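Local coordinates for protein putative hydrolase (Chromobacterium violaceum, PDB 3MCW) that probably acts as a hydrolase of the isochorismatase family, related to the nicotinamidases, at residues L16-Q21 and I56-D61; I91-N96 and S124-A129. All coordinates share one frame; numbering follows the deposited sequence.

Contact 1. Residues L16-Q21 and I56-D61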
loop_
_atom_site.group_PDB
_atom_site.type_symbol
_atom_site.label_atom_id
_atom_site.label_comp_id
_atom_site.label_asym_id
_atom_site.label_seq_id
_atom_site.Cartn_x
_atom_site.Cartn_y
_atom_site.Cartn_z
ATOM N N LEU A 16 -2.342 8.559 -15.261
ATOM C CA LEU A 16 -1.368 8.838 -14.232
ATOM C C LEU A 16 -0.166 7.926 -14.430
ATOM O O LEU A 16 -0.273 6.712 -14.203
ATOM C CB LEU A 16 -2.004 8.597 -12.846
ATOM C CG LEU A 16 -1.198 9.076 -11.649
ATOM C CD1 LEU A 16 -1.164 10.589 -11.594
ATOM C CD2 LEU A 16 -1.816 8.513 -10.357
ATOM N N LEU A 17 0.930 8.481 -14.934
ATOM C CA LEU A 17 2.160 7.722 -15.251
ATOM C C LEU A 17 3.170 7.908 -14.138
ATOM O O LEU A 17 3.597 9.027 -13.893
ATOM C CB LEU A 17 2.738 8.180 -16.587
ATOM C CG LEU A 17 1.902 7.874 -17.816
ATOM C CD1 LEU A 17 2.589 8.428 -19.085
ATOM C CD2 LEU A 17 1.614 6.399 -17.940
ATOM N N ILE A 18 3.569 6.815 -13.502
ATOM C CA ILE A 18 4.364 6.873 -12.279
ATOM C C ILE A 18 5.829 6.518 -12.486
ATOM O O ILE A 18 6.176 5.375 -12.799
ATOM C CB ILE A 18 3.694 6.021 -11.195
ATOM C CG1 ILE A 18 2.302 6.588 -10.871
ATOM C CG2 ILE A 18 4.644 5.872 -9.965
ATOM C CD1 ILE A 18 1.512 5.671 -9.942
ATOM N N ASP A 19 6.670 7.514 -12.286
ATOM C CA ASP A 19 8.088 7.337 -12.050
ATOM C C ASP A 19 8.859 6.636 -13.181
ATOM O O ASP A 19 9.834 5.937 -12.937
ATOM C CB ASP A 19 8.357 6.609 -10.719
ATOM C CG ASP A 19 7.880 7.347 -9.502
ATOM O OD1 ASP A 19 7.414 8.485 -9.586
ATOM O OD2 ASP A 19 7.943 6.725 -8.393
HETATM N N MSE A 20 8.451 6.889 -14.412
HETATM C CA MSE A 20 9.059 6.258 -15.591
HETATM C C MSE A 20 10.304 7.040 -15.997
HETATM O O MSE A 20 10.337 7.701 -17.023
HETATM C CB MSE A 20 8.045 6.132 -16.713
HETATM C CG MSE A 20 7.011 5.077 -16.404
HETATM SE SE MSE A 20 7.716 3.261 -16.455
HETATM C CE MSE A 20 7.494 3.265 -18.459
ATOM N N GLN A 21 11.314 6.924 -15.154
ATOM C CA GLN A 21 12.569 7.646 -15.209
ATOM C C GLN A 21 13.702 6.670 -15.505
ATOM O O GLN A 21 13.614 5.465 -15.260
ATOM C CB GLN A 21 12.802 8.422 -13.920
ATOM C CG GLN A 21 11.837 9.581 -13.736
ATOM C CD GLN A 21 11.673 9.966 -12.285
ATOM O OE1 GLN A 21 10.755 9.477 -11.618
ATOM N NE2 GLN A 21 12.571 10.825 -11.777
ATOM N N ILE A 56 -1.406 13.268 -16.031
ATOM C CA ILE A 56 -0.415 13.762 -15.055
ATOM C C ILE A 56 0.762 12.784 -15.053
ATOM O O ILE A 56 0.574 11.563 -14.886
ATOM C CB ILE A 56 -1.007 13.877 -13.633
ATOM C CG1 ILE A 56 -2.135 14.918 -13.597
ATOM C CG2 ILE A 56 0.070 14.175 -12.615
ATOM C CD1 ILE A 56 -2.885 14.945 -12.269
ATOM N N HIS A 57 1.965 13.325 -15.185
ATOM C CA HIS A 57 3.204 12.585 -14.982
ATOM C C HIS A 57 3.627 12.749 -13.528
ATOM O O HIS A 57 3.732 13.866 -13.038
ATOM C CB HIS A 57 4.302 13.131 -15.877
ATOM C CG HIS A 57 4.002 13.191 -17.319
ATOM N ND1 HIS A 57 4.265 12.130 -18.160
ATOM C CD2 HIS A 57 3.460 14.184 -18.064
ATOM C CE1 HIS A 57 3.910 12.507 -19.378
ATOM N NE2 HIS A 57 3.406 13.742 -19.354
ATOM N N ILE A 58 3.897 11.637 -12.835
ATOM C CA ILE A 58 4.472 11.649 -11.517
ATOM C C ILE A 58 5.955 11.350 -11.638
ATOM O O ILE A 58 6.361 10.382 -12.297
ATOM C CB ILE A 58 3.778 10.605 -10.601
ATOM C CG1 ILE A 58 2.285 10.875 -10.457
ATOM C CG2 ILE A 58 4.493 10.526 -9.235
ATOM C CD1 ILE A 58 1.906 12.245 -9.901
ATOM N N ARG A 59 6.762 12.175 -10.996
ATOM C CA ARG A 59 8.197 12.097 -11.015
ATOM C C ARG A 59 8.716 11.867 -9.599
ATOM O O ARG A 59 8.252 12.537 -8.676
ATOM C CB ARG A 59 8.800 13.455 -11.515
ATOM C CG ARG A 59 10.223 13.399 -11.941
ATOM C CD ARG A 59 10.720 14.760 -12.344
ATOM N NE ARG A 59 10.863 15.658 -11.225
ATOM C CZ ARG A 59 11.027 16.975 -11.328
ATOM N NH1 ARG A 59 10.943 17.565 -12.516
ATOM N NH2 ARG A 59 11.204 17.696 -10.242
ATOM N N HIS A 60 9.695 10.997 -9.424
ATOM C CA HIS A 60 10.287 10.776 -8.121
ATOM C C HIS A 60 11.582 11.564 -7.990
ATOM O O HIS A 60 12.456 11.499 -8.861
ATOM C CB HIS A 60 10.568 9.281 -7.890
ATOM C CG HIS A 60 10.866 8.995 -6.471
ATOM N ND1 HIS A 60 9.878 8.959 -5.509
ATOM C CD2 HIS A 60 12.043 8.811 -5.840
ATOM C CE1 HIS A 60 10.451 8.730 -4.347
ATOM N NE2 HIS A 60 11.760 8.638 -4.522
ATOM N N ASP A 61 11.660 12.330 -6.912
ATOM C CA ASP A 61 12.814 13.128 -6.588
ATOM C C ASP A 61 13.423 12.643 -5.269
ATOM O O ASP A 61 12.737 12.373 -4.318
ATOM C CB ASP A 61 12.415 14.597 -6.420
ATOM C CG ASP A 61 11.983 15.287 -7.700
ATOM O OD1 ASP A 61 11.879 14.664 -8.760
ATOM O OD2 ASP A 61 11.684 16.506 -7.638
#

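Contact 2. Residues I91-N96 and S124-A129. With EDO (1,2-ethanediol), chain I.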
loop_
_atom_site.group_PDB
_atom_site.type_symbol
_atom_site.label_atom_id
_atom_site.label_comp_id
_atom_site.label_asym_id
_atom_site.label_seq_id
_atom_site.Cartn_x
_atom_site.Cartn_y
_atom_site.Cartn_z
ATOM N N ILE A 91 4.027 16.302 -11.529
ATOM C CA ILE A 91 4.018 16.426 -10.088
ATOM C C ILE A 91 5.149 15.610 -9.523
ATOM O O ILE A 91 5.246 14.405 -9.772
ATOM C CB ILE A 91 2.692 16.008 -9.459
ATOM C CG1 ILE A 91 1.557 16.919 -9.977
ATOM C CG2 ILE A 91 2.753 15.979 -7.953
ATOM C CD1 ILE A 91 0.189 16.553 -9.506
ATOM N N ALA A 92 6.039 16.256 -8.781
ATOM C CA ALA A 92 7.156 15.611 -8.152
ATOM C C ALA A 92 6.788 15.121 -6.752
ATOM O O ALA A 92 6.087 15.815 -5.999
ATOM C CB ALA A 92 8.359 16.585 -8.046
ATOM N N LYS A 93 7.284 13.960 -6.388
ATOM C CA LYS A 93 7.082 13.402 -5.047
ATOM C C LYS A 93 8.402 12.959 -4.470
ATOM O O LYS A 93 9.363 12.717 -5.188
ATOM C CB LYS A 93 6.129 12.200 -5.105
ATOM C CG LYS A 93 6.685 10.960 -5.789
ATOM C CD LYS A 93 5.617 9.846 -5.887
ATOM C CE LYS A 93 6.075 8.593 -6.613
ATOM N NZ LYS A 93 7.151 7.916 -5.940
ATOM N N GLN A 94 8.449 12.804 -3.144
ATOM C CA GLN A 94 9.657 12.353 -2.453
ATOM C C GLN A 94 9.430 11.071 -1.685
ATOM O O GLN A 94 10.374 10.566 -1.121
ATOM C CB GLN A 94 10.185 13.416 -1.513
ATOM C CG GLN A 94 10.739 14.596 -2.243
ATOM C CD GLN A 94 11.494 15.529 -1.325
ATOM O OE1 GLN A 94 12.321 15.117 -0.488
ATOM N NE2 GLN A 94 11.225 16.793 -1.475
ATOM N N THR A 95 8.205 10.551 -1.648
ATOM C CA THR A 95 7.923 9.276 -1.007
ATOM C C THR A 95 7.281 8.361 -2.031
ATOM O O THR A 95 7.113 8.716 -3.180
ATOM C CB THR A 95 6.968 9.390 0.222
ATOM O OG1 THR A 95 7.185 8.259 1.036
ATOM C CG2 THR A 95 5.485 9.266 -0.147
ATOM N N ASN A 96 6.854 7.176 -1.609
ATOM C CA ASN A 96 6.324 6.227 -2.577
ATOM C C ASN A 96 4.981 6.621 -3.148
ATOM O O ASN A 96 4.748 6.527 -4.346
ATOM C CB ASN A 96 6.268 4.837 -1.965
ATOM C CG ASN A 96 7.609 4.439 -1.423
ATOM O OD1 ASN A 96 7.873 4.518 -0.233
ATOM N ND2 ASN A 96 8.513 4.098 -2.326
ATOM N N SER A 124 5.079 -3.047 -7.405
ATOM C CA SER A 124 4.956 -3.429 -6.022
ATOM C C SER A 124 5.410 -2.356 -5.032
ATOM O O SER A 124 5.209 -2.523 -3.841
ATOM C CB SER A 124 5.764 -4.709 -5.818
ATOM O OG SER A 124 7.083 -4.546 -6.335
ATOM N N ASN A 125 6.027 -1.270 -5.516
ATOM C CA ASN A 125 6.520 -0.217 -4.654
ATOM C C ASN A 125 5.689 1.055 -4.881
ATOM O O ASN A 125 4.584 1.143 -4.338
ATOM C CB ASN A 125 8.036 -0.078 -4.730
ATOM C CG ASN A 125 8.567 0.755 -3.583
ATOM O OD1 ASN A 125 7.876 0.972 -2.583
ATOM N ND2 ASN A 125 9.790 1.164 -3.684
ATOM N N SER A 126 6.157 2.016 -5.673
ATOM C CA SER A 126 5.420 3.262 -5.806
ATOM C C SER A 126 4.077 3.130 -6.494
ATOM O O SER A 126 3.143 3.873 -6.167
ATOM C CB SER A 126 6.281 4.320 -6.481
ATOM O OG SER A 126 7.328 4.750 -5.620
ATOM N N VAL A 127 3.953 2.229 -7.475
ATOM C CA VAL A 127 2.645 2.036 -8.105
ATOM C C VAL A 127 1.644 1.493 -7.063
ATOM O O VAL A 127 0.592 2.069 -6.859
ATOM C CB VAL A 127 2.706 1.120 -9.328
ATOM C CG1 VAL A 127 1.346 0.815 -9.841
ATOM C CG2 VAL A 127 3.569 1.769 -10.447
ATOM N N GLU A 128 2.004 0.419 -6.370
ATOM C CA GLU A 128 1.130 -0.154 -5.363
ATOM C C GLU A 128 0.816 0.861 -4.251
ATOM O O GLU A 128 -0.349 0.931 -3.835
ATOM C CB GLU A 128 1.741 -1.420 -4.801
ATOM C CG GLU A 128 0.898 -2.061 -3.719
ATOM C CD GLU A 128 1.162 -3.531 -3.488
ATOM O OE1 GLU A 128 2.025 -4.129 -4.154
ATOM O OE2 GLU A 128 0.460 -4.026 -2.592
ATOM N N ALA A 129 1.796 1.602 -3.778
ATOM C CA ALA A 129 1.523 2.575 -2.702
ATOM C C ALA A 129 0.498 3.603 -3.157
ATOM O O ALA A 129 -0.437 3.975 -2.434
ATOM C CB ALA A 129 2.813 3.281 -2.284
HETATM C C1 EDO I . 12.247 1.250 -8.465
HETATM O O1 EDO I . 13.134 2.312 -8.100
HETATM C C2 EDO I . 12.113 0.288 -7.317
HETATM O O2 EDO I . 11.019 0.631 -6.495
#

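Contact 1. Residues L16-Q21 and I56-D61
Leu16 and Ile58 lie on the same face of the parallel sheet and meet obliquely, Leu16 CD1 reaching Ile58 CG1 at 3.6 Å. With Leu16 CG anti to the backbone N (chi1 -170°), the branch leans toward strand 55-60 and also touches CB and CG2 of Ile56. On the other face Leu17 and the His57 ring run side by side, loosely, while His57 NE2 turns to Glu88. Between the two faces the backbone ladder is regular: Leu17 N binds Ile56 O, Leu17 O accepts Ile58 N at 2.8 Å, and Asp19 N closes it on Ile58 O. Beyond strand 14-18 the Gln21 amide takes over. Gln21 OE1 receives His60 N at 2.9 Å and Gln21 NE2 gives to His60 O at 3.0 Å, both nearly straight, and the amide plane stands 50° from the guanidinium of Arg59, whose CG it touches. At the carboxyl end of strand 14-18 the Asp19 carboxylate crosses beside His60 CB, its plane 62° from the imidazole; Asp19 OD2 and His60 ND1 both bind Lys93. Two bonds to the backbone of His60 should fix the rotation of the Gln21 amide, and a side chain thereby continues the pairing where the backbone turns away.

Contact 2. Residues I91-N96 and S124-A129
Lys93 and Ser126 form the polar link between the end of strand 89-93 and the start of helix 123-136: Lys93 NZ donates to Ser126 OG at 3.2 Å. The lysine first sets CG between its own backbone N and carbonyl carbon (chi1 69°), runs extended, and then bends at its last torsion (chi4 64°), which turns NZ back over the loop that follows. There Lys93 NZ gives a bond to Thr95 O at 2.9 Å and a weak one to Asn96 O at 3.2 Å. With its partners from 16-21 and 56-61, this nitrogen is ringed by polar groups, which should hold it firmly. Many members of the isochorismatase family use an Asp-Lys-Cys triad; Asp19, Lys93 and Ser126 probably correspond to these positions, with serine in place of the cysteine.

The amides of Asn96 and Asn125 approach with their planes 42° apart. Asn96 ND2 comes within 3.2 Å of Asn125 OD1, but at an angle too poor for a hydrogen bond; instead both ND2 groups bind Glu177 of the second subunit. Asn125 ND2 also donates almost straight to O2 of the ethanediol, 3.1 Å away, a molecule probably left from crystallisation that also binds Tyr69.

Apolar contact is slight. Asn96 CB rests against Ala129 CB at 3.8 Å, one turn along the helix from Asn125, and Tyr178 of the second subunit packs on Asn96 and Ala129.

The contact thus spans the carboxyl-terminal edge of the sheet: an outermost strand, hydrogen-bonded to strand 55-60, sends its loop across to helix 123-136, which follows strand 115-121 and meets helix 163-174 through Ser124 and Glu128.

Overall arrangement
Both contacts are largely buried, but contact 1 lies within the parallel sheet, whereas contact 2 runs from its edge strand to a helix. Contact 1 joins strands 14-18 and 55-60 of a beta-alpha-beta unit through backbone pairing, aliphatic packing and one side-chain amide; contact 2 has less buried surface and mostly polar side chains, and reaches the second subunit, which contact 1 does not touch. They share no segment, yet strands 55-60 and 89-93 are neighbours in the sheet, and Lys93 of contact 2 meets Asp19 and His60 of contact 1. The place where they meet is probably the active site, as in relatives of the family.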